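Local atomic coordinates of MGS-MChE2 (Uncultured bacterium, PDB entry 5JD6), a protein that probably hydrolyses carboxylic esters, being an esterase of the alpha/beta hydrolase family from a lagoon-sediment metagenome. Residues 109-114 and 193-198; 199-204 and 223-228; 69-74 and 102-107. All blocks are in the same frame, centred on the assembly; numbering follows the deposited sequence.

Interaction 1. Residues 109-114 and 193-198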
# COMPACT_ATOMS: atom_id res chain seq x y z
N GLN A 109 -5.29 -5.58 -11.28
CA GLN A 109 -4.68 -5.42 -12.60
C GLN A 109 -3.16 -5.31 -12.49
O GLN A 109 -2.43 -5.88 -13.30
CB GLN A 109 -5.25 -4.20 -13.31
CG GLN A 109 -4.68 -3.97 -14.70
CD GLN A 109 -5.30 -2.78 -15.40
OE1 GLN A 109 -5.99 -1.96 -14.78
NE2 GLN A 109 -5.07 -2.67 -16.70
N ALA A 110 -2.70 -4.56 -11.49
CA ALA A 110 -1.27 -4.39 -11.26
C ALA A 110 -1.01 -4.07 -9.79
O ALA A 110 -1.89 -3.58 -9.09
CB ALA A 110 -0.71 -3.30 -12.15
N LEU A 111 0.21 -4.34 -9.34
CA LEU A 111 0.59 -4.12 -7.96
C LEU A 111 1.81 -3.22 -7.87
O LEU A 111 2.87 -3.54 -8.40
CB LEU A 111 0.86 -5.45 -7.26
CG LEU A 111 1.42 -5.40 -5.83
CD1 LEU A 111 0.46 -4.68 -4.90
CD2 LEU A 111 1.71 -6.81 -5.33
N VAL A 112 1.67 -2.08 -7.19
CA VAL A 112 2.80 -1.17 -7.01
C VAL A 112 3.24 -1.17 -5.55
O VAL A 112 2.44 -0.93 -4.65
CB VAL A 112 2.45 0.26 -7.45
CG1 VAL A 112 3.71 1.13 -7.46
CG2 VAL A 112 1.79 0.26 -8.81
N ILE A 113 4.52 -1.45 -5.34
CA ILE A 113 5.06 -1.61 -3.99
C ILE A 113 6.23 -0.67 -3.75
O ILE A 113 7.09 -0.49 -4.61
CB ILE A 113 5.51 -3.07 -3.76
CG1 ILE A 113 4.29 -3.97 -3.63
CG2 ILE A 113 6.37 -3.19 -2.51
CD1 ILE A 113 4.65 -5.43 -3.65
N THR A 114 6.25 -0.07 -2.57
CA THR A 114 7.32 0.84 -2.20
C THR A 114 7.51 0.93 -0.69
O THR A 114 6.58 1.27 0.04
CB THR A 114 7.07 2.25 -2.79
OG1 THR A 114 7.96 3.20 -2.18
CG2 THR A 114 5.63 2.68 -2.61
N THR A 193 0.70 -11.44 -11.14
CA THR A 193 0.34 -10.06 -11.43
C THR A 193 1.56 -9.17 -11.65
O THR A 193 2.54 -9.26 -10.90
CB THR A 193 -0.51 -9.45 -10.29
OG1 THR A 193 0.32 -9.16 -9.17
CG2 THR A 193 -1.62 -10.42 -9.88
N PRO A 194 1.50 -8.32 -12.69
CA PRO A 194 2.56 -7.35 -12.99
C PRO A 194 2.83 -6.44 -11.80
O PRO A 194 1.92 -5.78 -11.31
CB PRO A 194 1.99 -6.56 -14.17
CG PRO A 194 1.01 -7.49 -14.80
CD PRO A 194 0.41 -8.26 -13.67
N THR A 195 4.08 -6.40 -11.35
CA THR A 195 4.41 -5.66 -10.14
C THR A 195 5.50 -4.62 -10.36
O THR A 195 6.54 -4.90 -10.95
CB THR A 195 4.87 -6.62 -9.02
OG1 THR A 195 3.82 -7.56 -8.74
CG2 THR A 195 5.19 -5.84 -7.75
N CYS A 196 5.24 -3.40 -9.89
CA CYS A 196 6.22 -2.33 -9.95
C CYS A 196 6.79 -2.08 -8.56
O CYS A 196 6.05 -1.78 -7.62
CB CYS A 196 5.61 -1.05 -10.51
SG CYS A 196 6.78 0.30 -10.73
N ILE A 197 8.10 -2.22 -8.42
CA ILE A 197 8.75 -2.00 -7.14
C ILE A 197 9.64 -0.76 -7.19
O ILE A 197 10.68 -0.76 -7.84
CB ILE A 197 9.59 -3.22 -6.72
CG1 ILE A 197 8.82 -4.51 -6.97
CG2 ILE A 197 9.99 -3.10 -5.26
CD1 ILE A 197 9.65 -5.76 -6.80
N ILE A 198 9.21 0.29 -6.51
CA ILE A 198 9.98 1.53 -6.42
C ILE A 198 10.52 1.68 -5.01
O ILE A 198 9.79 1.52 -4.04
CB ILE A 198 9.12 2.75 -6.80
CG1 ILE A 198 8.50 2.56 -8.18
CG2 ILE A 198 9.95 4.02 -6.75
CD1 ILE A 198 7.56 3.68 -8.60

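Interaction 2. Residues 199-204 and 223-228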
# COMPACT_ATOMS: atom_id res chain seq x y z
N TRP A 199 11.81 1.98 -4.88
CA TRP A 199 12.43 1.94 -3.56
C TRP A 199 13.46 3.05 -3.35
O TRP A 199 14.17 3.43 -4.28
CB TRP A 199 13.10 0.58 -3.35
CG TRP A 199 12.93 0.01 -1.98
CD1 TRP A 199 13.73 0.24 -0.89
CD2 TRP A 199 11.92 -0.90 -1.54
NE1 TRP A 199 13.27 -0.46 0.19
CE2 TRP A 199 12.16 -1.17 -0.18
CE3 TRP A 199 10.83 -1.50 -2.17
CZ2 TRP A 199 11.35 -2.02 0.56
CZ3 TRP A 199 10.02 -2.35 -1.43
CH2 TRP A 199 10.29 -2.60 -0.08
N GLY A 200 13.53 3.55 -2.13
CA GLY A 200 14.59 4.47 -1.76
C GLY A 200 15.90 3.71 -1.66
O GLY A 200 15.94 2.62 -1.09
N LYS A 201 16.96 4.28 -2.22
CA LYS A 201 18.25 3.59 -2.28
C LYS A 201 18.94 3.49 -0.92
O LYS A 201 19.88 2.72 -0.75
CB LYS A 201 19.18 4.29 -3.28
CG LYS A 201 19.44 3.48 -4.53
CD LYS A 201 20.49 2.40 -4.29
CE LYS A 201 20.86 1.68 -5.58
NZ LYS A 201 21.00 2.60 -6.74
N ASN A 202 18.46 4.26 0.06
CA ASN A 202 18.98 4.17 1.42
C ASN A 202 17.85 4.09 2.44
O ASN A 202 17.75 4.93 3.34
CB ASN A 202 19.91 5.34 1.73
CG ASN A 202 19.29 6.69 1.39
OD1 ASN A 202 19.44 7.18 0.28
ND2 ASN A 202 18.60 7.28 2.35
N ASP A 203 17.01 3.07 2.30
CA ASP A 203 15.90 2.83 3.21
C ASP A 203 16.40 2.14 4.48
O ASP A 203 17.12 1.15 4.41
CB ASP A 203 14.82 1.98 2.53
CG ASP A 203 13.50 1.97 3.29
OD1 ASP A 203 13.52 1.84 4.53
OD2 ASP A 203 12.45 2.07 2.63
N ASN A 204 16.01 2.67 5.63
CA ASN A 204 16.45 2.13 6.91
C ASN A 204 15.44 1.18 7.55
O ASN A 204 15.82 0.19 8.18
CB ASN A 204 16.78 3.26 7.89
CG ASN A 204 18.15 3.86 7.64
OD1 ASN A 204 19.15 3.15 7.57
ND2 ASN A 204 18.21 5.18 7.51
N LEU A 223 11.96 -3.40 -10.96
CA LEU A 223 12.53 -2.70 -9.82
C LEU A 223 13.19 -1.38 -10.21
O LEU A 223 14.05 -1.34 -11.09
CB LEU A 223 13.54 -3.61 -9.10
CG LEU A 223 14.24 -3.07 -7.85
CD1 LEU A 223 13.23 -2.51 -6.86
CD2 LEU A 223 15.06 -4.18 -7.21
N TYR A 224 12.77 -0.30 -9.56
CA TYR A 224 13.34 1.02 -9.79
C TYR A 224 13.73 1.68 -8.47
O TYR A 224 12.99 1.60 -7.49
CB TYR A 224 12.35 1.91 -10.55
CG TYR A 224 11.77 1.26 -11.79
CD1 TYR A 224 12.49 1.22 -12.98
CD2 TYR A 224 10.50 0.69 -11.77
CE1 TYR A 224 11.97 0.63 -14.11
CE2 TYR A 224 9.97 0.10 -12.90
CZ TYR A 224 10.71 0.07 -14.07
OH TYR A 224 10.18 -0.52 -15.20
N TRP A 225 14.88 2.33 -8.45
CA TRP A 225 15.37 2.97 -7.23
C TRP A 225 15.28 4.49 -7.27
O TRP A 225 15.29 5.10 -8.34
CB TRP A 225 16.82 2.56 -6.96
CG TRP A 225 16.96 1.25 -6.23
CD1 TRP A 225 16.70 1.02 -4.91
CD2 TRP A 225 17.42 0.01 -6.78
NE1 TRP A 225 16.96 -0.30 -4.61
CE2 TRP A 225 17.40 -0.94 -5.74
CE3 TRP A 225 17.84 -0.39 -8.05
CZ2 TRP A 225 17.79 -2.26 -5.93
CZ3 TRP A 225 18.22 -1.71 -8.24
CH2 TRP A 225 18.19 -2.62 -7.18
N ILE A 226 15.18 5.09 -6.09
CA ILE A 226 15.29 6.53 -5.94
C ILE A 226 16.42 6.84 -4.96
O ILE A 226 16.39 6.42 -3.81
CB ILE A 226 13.97 7.16 -5.44
CG1 ILE A 226 12.83 6.85 -6.41
CG2 ILE A 226 14.13 8.66 -5.27
CD1 ILE A 226 11.49 7.38 -5.96
N ASP A 227 17.42 7.58 -5.43
CA ASP A 227 18.61 7.86 -4.63
C ASP A 227 18.36 8.96 -3.60
O ASP A 227 17.55 9.87 -3.84
CB ASP A 227 19.79 8.23 -5.54
CG ASP A 227 21.03 8.59 -4.76
OD1 ASP A 227 21.39 7.84 -3.83
OD2 ASP A 227 21.67 9.61 -5.09
N LYS A 228 19.05 8.87 -2.47
CA LYS A 228 18.90 9.82 -1.36
C LYS A 228 17.45 9.85 -0.91
O LYS A 228 16.84 10.91 -0.79
CB LYS A 228 19.41 11.20 -1.76
CG LYS A 228 20.77 11.14 -2.43
CD LYS A 228 21.49 12.47 -2.45
CE LYS A 228 22.94 12.26 -2.88
NZ LYS A 228 23.62 13.54 -3.23

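Interaction 3. Residues 69-74 and 102-107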
# COMPACT_ATOMS: atom_id res chain seq x y z
N PHE A 69 -7.62 -7.11 7.04
CA PHE A 69 -7.45 -5.86 6.30
C PHE A 69 -7.52 -6.11 4.79
O PHE A 69 -8.08 -5.31 4.05
CB PHE A 69 -6.13 -5.19 6.67
CG PHE A 69 -5.98 -4.92 8.14
CD1 PHE A 69 -7.08 -4.56 8.90
CD2 PHE A 69 -4.75 -5.02 8.76
CE1 PHE A 69 -6.95 -4.30 10.26
CE2 PHE A 69 -4.61 -4.77 10.11
CZ PHE A 69 -5.71 -4.41 10.86
N ALA A 70 -6.94 -7.23 4.36
CA ALA A 70 -6.97 -7.62 2.96
C ALA A 70 -8.40 -7.87 2.49
O ALA A 70 -8.79 -7.42 1.41
CB ALA A 70 -6.11 -8.85 2.73
N ARG A 71 -9.17 -8.58 3.30
CA ARG A 71 -10.57 -8.85 2.98
C ARG A 71 -11.40 -7.57 3.03
O ARG A 71 -12.39 -7.44 2.31
CB ARG A 71 -11.15 -9.90 3.93
CG ARG A 71 -10.70 -11.32 3.61
CD ARG A 71 -11.41 -12.35 4.48
NE ARG A 71 -10.94 -12.32 5.86
CZ ARG A 71 -9.92 -13.05 6.31
NH1 ARG A 71 -9.26 -13.86 5.48
NH2 ARG A 71 -9.55 -12.97 7.58
N TYR A 72 -11.00 -6.63 3.88
CA TYR A 72 -11.66 -5.34 3.95
C TYR A 72 -11.43 -4.58 2.65
O TYR A 72 -12.34 -3.93 2.13
CB TYR A 72 -11.14 -4.52 5.14
CG TYR A 72 -11.86 -3.21 5.35
CD1 TYR A 72 -12.94 -3.12 6.22
CD2 TYR A 72 -11.44 -2.05 4.70
CE1 TYR A 72 -13.60 -1.92 6.42
CE2 TYR A 72 -12.10 -0.85 4.89
CZ TYR A 72 -13.17 -0.79 5.76
OH TYR A 72 -13.82 0.41 5.96
N LEU A 73 -10.21 -4.66 2.13
CA LEU A 73 -9.87 -4.04 0.86
C LEU A 73 -10.71 -4.64 -0.26
O LEU A 73 -11.23 -3.92 -1.11
CB LEU A 73 -8.38 -4.21 0.55
CG LEU A 73 -7.97 -3.87 -0.88
CD1 LEU A 73 -8.19 -2.39 -1.17
CD2 LEU A 73 -6.52 -4.27 -1.14
N LYS A 74 -10.82 -5.96 -0.25
CA LYS A 74 -11.65 -6.68 -1.22
C LYS A 74 -13.10 -6.21 -1.15
O LYS A 74 -13.74 -5.99 -2.17
CB LYS A 74 -11.56 -8.19 -0.98
CG LYS A 74 -12.36 -9.03 -1.96
CD LYS A 74 -11.90 -8.80 -3.39
CE LYS A 74 -12.42 -9.89 -4.32
NZ LYS A 74 -13.90 -10.03 -4.24
N LYS A 102 -2.56 -11.90 -3.52
CA LYS A 102 -2.43 -13.34 -3.35
C LYS A 102 -3.80 -14.01 -3.21
O LYS A 102 -4.07 -15.03 -3.83
CB LYS A 102 -1.56 -13.67 -2.13
CG LYS A 102 -1.63 -15.12 -1.69
CD LYS A 102 -1.10 -15.29 -0.28
CE LYS A 102 -1.57 -16.60 0.33
NZ LYS A 102 -1.49 -16.58 1.82
N MET A 103 -4.65 -13.41 -2.38
CA MET A 103 -5.97 -13.96 -2.11
C MET A 103 -6.94 -13.71 -3.27
O MET A 103 -7.73 -14.59 -3.61
CB MET A 103 -6.54 -13.37 -0.82
CG MET A 103 -5.72 -13.69 0.42
SD MET A 103 -6.35 -12.88 1.91
CE MET A 103 -7.93 -13.70 2.10
N PHE A 104 -6.87 -12.52 -3.86
CA PHE A 104 -7.80 -12.15 -4.92
C PHE A 104 -7.07 -11.55 -6.13
O PHE A 104 -7.17 -10.35 -6.37
CB PHE A 104 -8.84 -11.16 -4.39
CG PHE A 104 -9.26 -11.43 -2.97
CD1 PHE A 104 -10.10 -12.49 -2.67
CD2 PHE A 104 -8.80 -10.63 -1.94
CE1 PHE A 104 -10.48 -12.75 -1.37
CE2 PHE A 104 -9.18 -10.88 -0.63
CZ PHE A 104 -10.02 -11.94 -0.35
N PRO A 105 -6.36 -12.39 -6.89
CA PRO A 105 -5.56 -11.92 -8.03
C PRO A 105 -6.41 -11.41 -9.19
O PRO A 105 -5.97 -10.54 -9.94
CB PRO A 105 -4.78 -13.17 -8.44
CG PRO A 105 -5.64 -14.30 -8.01
CD PRO A 105 -6.30 -13.85 -6.74
N GLU A 106 -7.62 -11.96 -9.33
CA GLU A 106 -8.50 -11.60 -10.44
C GLU A 106 -9.06 -10.19 -10.30
O GLU A 106 -9.67 -9.66 -11.23
CB GLU A 106 -9.65 -12.61 -10.55
CG GLU A 106 -10.39 -12.87 -9.24
CD GLU A 106 -9.71 -13.92 -8.38
OE1 GLU A 106 -8.96 -14.76 -8.94
OE2 GLU A 106 -9.92 -13.91 -7.15
N ILE A 107 -8.86 -9.58 -9.14
CA ILE A 107 -9.38 -8.24 -8.88
C ILE A 107 -8.27 -7.19 -8.99
O ILE A 107 -8.53 -5.99 -8.92
CB ILE A 107 -10.05 -8.17 -7.48
CG1 ILE A 107 -11.28 -7.26 -7.52
CG2 ILE A 107 -9.06 -7.75 -6.40
CD1 ILE A 107 -12.41 -7.80 -8.37

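Interaction 1. Residues 109-114 and 193-198
With CG anti to the backbone N (chi1 173°), Leu-111 runs alongside Thr-195 on the same face, its CB 3.9 Å from Thr-195 OG1; on Thr-195 it is the methyl CG2 that stands anti to the backbone N, which brings it within 4.2 Å of Ile-113 CD1. These side chains stand on two adjacent parallel strands of the alpha/beta hydrolase sheet, whose axes here run 4.6 Å and 11° apart. Four backbone hydrogen bonds give the register. Leu-111 uses its N toward Pro-194 O and its O for Cys-196 N; Ile-113 repeats this with Cys-196 O (2.8 Å from Ile-113 N) and Ile-198 N, as parallel pairing requires. Leu-111 and Ile-113 face helix 92-103, where Leu-98 touches both. Val-112 and Cys-196 emerge on the other face, beneath helix 238-252, and meet through Val-112 CG1 and Cys-196 CB at 4.2 Å. The hydroxyl of Thr-195 turns back along its own chain and donates to Thr-193 O, from 41° out of that carbonyl's plane, which gives this buried polar group a partner. Beyond the last regular bond, Thr-114 OG1 makes a weak hydrogen bond to Ile-198 O, 3.1 Å away.

Interaction 2. Residues 199-204 and 223-228
Trp-199 and Lys-201 take hold of the neighbouring strand through three backbone hydrogen bonds: Trp-199 N to Tyr-224 O (2.9 Å), Ile-226 N to Trp-199 O (2.7 Å) and Lys-201 N to Ile-226 O (2.7 Å). The last of these is made just past the end of strand 195-200. At the far end Asn-202 OD1 approaches Lys-228 CA to 3.2 Å, and it accepts a hydrogen bond from Cys-229 N. The pairs Trp-199 with Trp-225 and Gly-200 with Ile-226 are parallel bridges, closing the beta-alpha-beta unit formed by strand 195-200, helix 208-217 and strand 221-226, the last an outermost strand of the sheet. Past the first strand's end, Asp-203 is probably the acid of a Ser-His-Asp triad with Ser-91 and His-231; the hydrogen bond between its OD2 and His-231 ND1 is the evidence. Packing concentrates on Trp-225. The bend at chi2 (-80°), with chi3 extended, leads the Lys-201 chain obliquely across the indole and sets CE 4.0 Å from the centroid of the five-membered ring, a CH-pi contact 14° off the normal. Leu-223 CG lies over the opposite face, toward the rim. Trp-199 CB reaches Trp-225 CD1 at 3.9 Å, while the indole of Trp-199 turns off from the neighbouring strand and gives its NE1 proton to Thr-206 O.

Interaction 3. Residues 69-74 and 102-107
Lys-74 lays its aliphatic chain over one face of the Phe-104 ring, and this is the tightly packed part of the contact. Its CG stands 3.8 Å from the ring centroid and only 8° off the normal, a CH-pi contact, while CB comes within 3.6 Å of Phe-104 CE2. CG is anti to the backbone N (chi1 -179°); the bend at chi2 carries CD and CE along the ring toward Phe-104 CB, and the one at chi4 turns NZ. The ammonium group ends 5.2 Å from the centroid, so NZ adds at most a weak cation-pi attraction; its salt bridge is with Asp-78. Met-103 CB covers the opposite face, holding the ring between two methylene groups. The solvent side is looser: exposed Arg-71 brings CG to the ring edge at 4.1 Å from Phe-104 CZ, with its guanidinium plane 88° to the ring, and Met-103 CE approaches Arg-71 NH1. Inward, Ala-70 CB meets Met-103 SD at 4.1 Å. Phe-104 is the first residue to leave helical geometry after helix 92-103, so this is packing between two helices of the alpha/beta hydrolase fold, helix 66-80 and the end of helix 92-103 with the turn into strand 108-113, while Leu-73 packs on strand 20-25.

Along the chain, helix 66-80 and the end of helix 92-103 meet in interaction 3, whose second segment runs almost directly into the first strand of interaction 1. Interaction 1 in turn shares strand 195-200 with interaction 2, so these two join three consecutive strands of one sheet, 108-113, 195-200 and 221-226; Ile-197 O and Tyr-224 N, 2.7 Å apart, probably form a hydrogen bond between them. Their centres lie 15 Å apart, as do those of interactions 1 and 3. Interactions 2 and 3 are 27 Å apart between centres, on opposite sides of the chain's centre. Interactions 1 and 2 bond neighbouring strands and interaction 3 packs two helices; the loop after strand 195-200 holds Asp-203, the probable triad acid.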